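Local coordinates for protein phosphoribosylamine--glycine ligase (Thermotoga maritima, PDB 1VKZ) that catalyses the ATP-dependent ligation of glycine to 5-phosphoribosylamine, giving glycinamide ribonucleotide in de novo purine biosynthesis, at residues F140-L151 with V182-F191. Sequence-based numbering, arbitrary orientation.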
loop_
_atom_site.group_PDB
_atom_site.type_symbol
_atom_site.label_atom_id
_atom_site.label_comp_id
_atom_site.label_asym_id
_atom_site.label_seq_id
_atom_site.Cartn_x
_atom_site.Cartn_y
_atom_site.Cartn_z
ATOM N N PHE A 140 29.315 5.692 -0.953
ATOM C CA PHE A 140 28.376 5.619 0.173
ATOM C C PHE A 140 28.998 5.003 1.400
ATOM O O PHE A 140 30.042 4.367 1.326
ATOM C CB PHE A 140 27.153 4.794 -0.221
ATOM C CG PHE A 140 26.341 5.400 -1.333
ATOM C CD1 PHE A 140 26.675 5.169 -2.653
ATOM C CD2 PHE A 140 25.216 6.174 -1.049
ATOM C CE1 PHE A 140 25.939 5.702 -3.658
ATOM C CE2 PHE A 140 24.466 6.704 -2.049
ATOM C CZ PHE A 140 24.828 6.476 -3.364
ATOM N N SER A 141 28.322 5.168 2.532
ATOM C CA SER A 141 28.870 4.734 3.814
ATOM C C SER A 141 28.037 3.623 4.444
ATOM O O SER A 141 26.848 3.543 4.203
ATOM C CB SER A 141 29.062 5.930 4.766
ATOM O OG SER A 141 28.415 7.087 4.265
ATOM N N PRO A 142 28.702 2.790 5.245
ATOM C CA PRO A 142 28.237 1.480 5.687
ATOM C C PRO A 142 26.773 1.104 5.602
ATOM O O PRO A 142 26.508 0.091 4.942
ATOM C CB PRO A 142 28.751 1.395 7.116
ATOM C CG PRO A 142 30.065 2.186 7.072
ATOM C CD PRO A 142 30.039 3.055 5.800
ATOM N N PRO A 143 25.812 1.829 6.194
ATOM C CA PRO A 143 24.423 1.361 6.075
ATOM C C PRO A 143 23.927 1.565 4.624
ATOM O O PRO A 143 23.499 2.650 4.260
ATOM C CB PRO A 143 23.683 2.176 7.140
ATOM C CG PRO A 143 24.467 3.402 7.287
ATOM C CD PRO A 143 25.903 3.073 6.979
ATOM N N TYR A 144 24.071 0.531 3.793
ATOM C CA TYR A 144 23.847 0.662 2.349
ATOM C C TYR A 144 22.423 0.320 2.000
ATOM O O TYR A 144 21.853 -0.580 2.590
ATOM C CB TYR A 144 24.781 -0.254 1.526
ATOM C CG TYR A 144 26.262 0.031 1.695
ATOM C CD1 TYR A 144 26.842 1.153 1.122
ATOM C CD2 TYR A 144 27.072 -0.817 2.432
ATOM C CE1 TYR A 144 28.164 1.410 1.263
ATOM C CE2 TYR A 144 28.411 -0.556 2.595
ATOM C CZ TYR A 144 28.951 0.558 2.004
ATOM O OH TYR A 144 30.279 0.833 2.153
ATOM N N VAL A 145 21.860 1.050 1.043
ATOM C CA VAL A 145 20.526 0.786 0.567
ATOM C C VAL A 145 20.566 0.578 -0.930
ATOM O O VAL A 145 20.978 1.454 -1.678
ATOM C CB VAL A 145 19.570 1.930 0.876
ATOM C CG1 VAL A 145 18.129 1.501 0.554
ATOM C CG2 VAL A 145 19.721 2.360 2.307
ATOM N N ILE A 146 20.171 -0.610 -1.348
ATOM C CA ILE A 146 20.080 -0.972 -2.757
ATOM C C ILE A 146 18.621 -1.215 -3.033
ATOM O O ILE A 146 17.953 -1.859 -2.245
ATOM C CB ILE A 146 20.878 -2.274 -3.011
ATOM C CG1 ILE A 146 22.379 -2.055 -2.764
ATOM C CG2 ILE A 146 20.628 -2.813 -4.385
ATOM C CD1 ILE A 146 23.091 -1.156 -3.791
ATOM N N LYS A 147 18.132 -0.688 -4.145
ATOM C CA LYS A 147 16.745 -0.816 -4.510
ATOM C C LYS A 147 16.618 -1.266 -5.944
ATOM O O LYS A 147 17.118 -0.613 -6.851
ATOM C CB LYS A 147 16.028 0.526 -4.367
ATOM C CG LYS A 147 16.307 1.268 -3.077
ATOM C CD LYS A 147 15.230 2.328 -2.854
ATOM C CE LYS A 147 15.852 3.689 -2.602
ATOM N NZ LYS A 147 14.844 4.742 -2.216
ATOM N N ALA A 148 15.913 -2.370 -6.146
ATOM C CA ALA A 148 15.570 -2.833 -7.483
ATOM C C ALA A 148 14.761 -1.816 -8.272
ATOM O O ALA A 148 13.797 -1.281 -7.768
ATOM C CB ALA A 148 14.786 -4.110 -7.372
ATOM N N ASP A 149 15.143 -1.554 -9.510
ATOM C CA ASP A 149 14.368 -0.634 -10.337
ATOM C C ASP A 149 12.906 -1.049 -10.414
ATOM O O ASP A 149 12.016 -0.227 -10.202
ATOM C CB ASP A 149 14.909 -0.524 -11.772
ATOM C CG ASP A 149 14.158 0.554 -12.605
ATOM O OD1 ASP A 149 13.642 1.513 -12.009
ATOM O OD2 ASP A 149 14.049 0.554 -13.843
ATOM N N GLY A 150 12.674 -2.316 -10.733
ATOM C CA GLY A 150 11.339 -2.804 -10.985
ATOM C C GLY A 150 10.613 -3.267 -9.754
ATOM O O GLY A 150 11.141 -3.259 -8.638
ATOM N N LEU A 151 9.365 -3.646 -9.971
ATOM C CA LEU A 151 8.524 -4.196 -8.915
ATOM C C LEU A 151 9.129 -5.513 -8.454
ATOM O O LEU A 151 9.621 -6.309 -9.275
ATOM C CB LEU A 151 7.118 -4.431 -9.445
ATOM C CG LEU A 151 6.449 -3.233 -10.125
ATOM C CD1 LEU A 151 5.203 -3.707 -10.853
ATOM C CD2 LEU A 151 6.122 -2.171 -9.086
ATOM N N VAL A 182 13.116 -10.488 -11.022
ATOM C CA VAL A 182 13.608 -9.126 -10.855
ATOM C C VAL A 182 15.046 -9.051 -11.360
ATOM O O VAL A 182 15.895 -9.880 -11.027
ATOM C CB VAL A 182 13.502 -8.643 -9.420
ATOM C CG1 VAL A 182 13.972 -7.185 -9.325
ATOM C CG2 VAL A 182 12.049 -8.796 -8.910
ATOM N N LYS A 183 15.300 -8.050 -12.183
ATOM C CA LYS A 183 16.508 -7.986 -12.978
ATOM C C LYS A 183 16.556 -6.616 -13.614
ATOM O O LYS A 183 15.537 -6.081 -14.016
ATOM C CB LYS A 183 16.464 -9.080 -14.039
ATOM C CG LYS A 183 17.424 -8.929 -15.206
ATOM C CD LYS A 183 17.530 -10.258 -15.984
ATOM C CE LYS A 183 17.953 -10.058 -17.436
ATOM N NZ LYS A 183 18.429 -11.334 -18.041
ATOM N N GLY A 184 17.735 -6.028 -13.678
ATOM C CA GLY A 184 17.870 -4.690 -14.210
ATOM C C GLY A 184 18.503 -3.770 -13.185
ATOM O O GLY A 184 18.902 -4.208 -12.101
ATOM N N PRO A 185 18.578 -2.488 -13.527
ATOM C CA PRO A 185 19.353 -1.541 -12.750
ATOM C C PRO A 185 18.907 -1.500 -11.307
ATOM O O PRO A 185 17.789 -1.932 -10.987
ATOM C CB PRO A 185 19.051 -0.200 -13.426
ATOM C CG PRO A 185 18.557 -0.557 -14.811
ATOM C CD PRO A 185 17.901 -1.860 -14.676
ATOM N N VAL A 186 19.789 -0.985 -10.450
ATOM C CA VAL A 186 19.447 -0.703 -9.065
ATOM C C VAL A 186 19.798 0.726 -8.704
ATOM O O VAL A 186 20.721 1.322 -9.240
ATOM C CB VAL A 186 20.126 -1.664 -8.074
ATOM C CG1 VAL A 186 19.760 -3.085 -8.396
ATOM C CG2 VAL A 186 21.648 -1.480 -8.060
ATOM N N VAL A 187 19.003 1.280 -7.812
ATOM C CA VAL A 187 19.323 2.545 -7.163
ATOM C C VAL A 187 20.205 2.243 -5.941
ATOM O O VAL A 187 19.956 1.306 -5.172
ATOM C CB VAL A 187 18.039 3.317 -6.685
ATOM C CG1 VAL A 187 18.397 4.713 -6.156
ATOM C CG2 VAL A 187 17.007 3.407 -7.832
ATOM N N ILE A 188 21.234 3.051 -5.768
ATOM C CA ILE A 188 21.982 3.020 -4.541
ATOM C C ILE A 188 21.549 4.294 -3.857
ATOM O O ILE A 188 21.702 5.366 -4.407
ATOM C CB ILE A 188 23.471 2.981 -4.832
ATOM C CG1 ILE A 188 23.746 1.966 -5.975
ATOM C CG2 ILE A 188 24.232 2.627 -3.548
ATOM C CD1 ILE A 188 25.144 1.989 -6.547
ATOM N N ASP A 189 20.943 4.173 -2.687
ATOM C CA ASP A 189 20.387 5.319 -2.017
ATOM C C ASP A 189 21.212 5.598 -0.767
ATOM O O ASP A 189 21.631 4.696 -0.040
ATOM C CB ASP A 189 18.922 5.042 -1.649
ATOM C CG ASP A 189 17.950 6.172 -2.077
ATOM O OD1 ASP A 189 18.402 7.125 -2.740
ATOM O OD2 ASP A 189 16.717 6.193 -1.769
ATOM N N GLU A 190 21.475 6.867 -0.535
ATOM C CA GLU A 190 22.086 7.295 0.692
ATOM C C GLU A 190 21.099 6.972 1.801
ATOM O O GLU A 190 19.960 7.425 1.763
ATOM C CB GLU A 190 22.350 8.787 0.584
ATOM C CG GLU A 190 22.622 9.495 1.881
ATOM C CD GLU A 190 22.524 11.003 1.736
ATOM O OE1 GLU A 190 21.474 11.525 1.216
ATOM O OE2 GLU A 190 23.521 11.650 2.150
ATOM N N PHE A 191 21.532 6.180 2.785
ATOM C CA PHE A 191 20.690 5.833 3.928
ATOM C C PHE A 191 20.484 7.058 4.758
ATOM O O PHE A 191 21.418 7.823 4.955
ATOM C CB PHE A 191 21.320 4.767 4.776
ATOM C CG PHE A 191 20.480 4.336 5.943
ATOM C CD1 PHE A 191 19.361 3.528 5.751
ATOM C CD2 PHE A 191 20.846 4.698 7.262
ATOM C CE1 PHE A 191 18.587 3.114 6.862
ATOM C CE2 PHE A 191 20.089 4.283 8.368
ATOM C CZ PHE A 191 18.964 3.482 8.163
HETATM O O HOH W 1 24.378 4.614 2.646
HETATM O O HOH W 2 23.500 3.121 0.120
HETATM O O HOH W 3 14.703 -4.233 -11.539
#
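Lys147 and Val187 hold the two central strands of an antiparallel sheet together through a reciprocal pair of backbone hydrogen bonds, Lys147 N to Val187 O at 2.9 Å and Val187 N to Lys147 O at 2.8 Å. Asp149 N to Pro185 O and Asp189 N to Val145 O continue the ladder on either side. The tight part is the apolar face carrying Ile146, Val186 and Ile188, packed under helices 130-137 and 163-175. Ile146 and Ile188 lie side by side, CD1 of the first 3.9 Å from CG1 of the second, while Ile146 CG2, anti to its own N, meets Val186 CB. Phe140 CG, anti to the carbonyl carbon (chi1 -64°), turns the ring toward strand 186-190: Ile188 CG2 sits over one face, a CH-pi contact 3.8 Å from the centroid, and CE2 lies 3.4 Å from Glu190 N. With an alanine at Phe140, the Ile188 methyl is likely to lose its aromatic cover and a gap to open beside the Glu190 backbone. On the other face Lys147 NZ meets Asp189 OD2 in a salt bridge, though the modelled place of OD2 is doubtful; Asp189 OD1 has a second partner in Lys111. Toward the exposed Phe191 the strands part, and waters replace direct bonds: one joins Val145 N to Asp189 O, another Pro143 O to Phe191 N. There the Phe191 ring meets Pro143 CB at 3.8 Å and takes Val145 CG2 at its edge. Flanked by strands 124-127 and 157-160, this pair forms the core of the small antiparallel sheet of the ATP-grasp fold, within the predicted ATP-binding region.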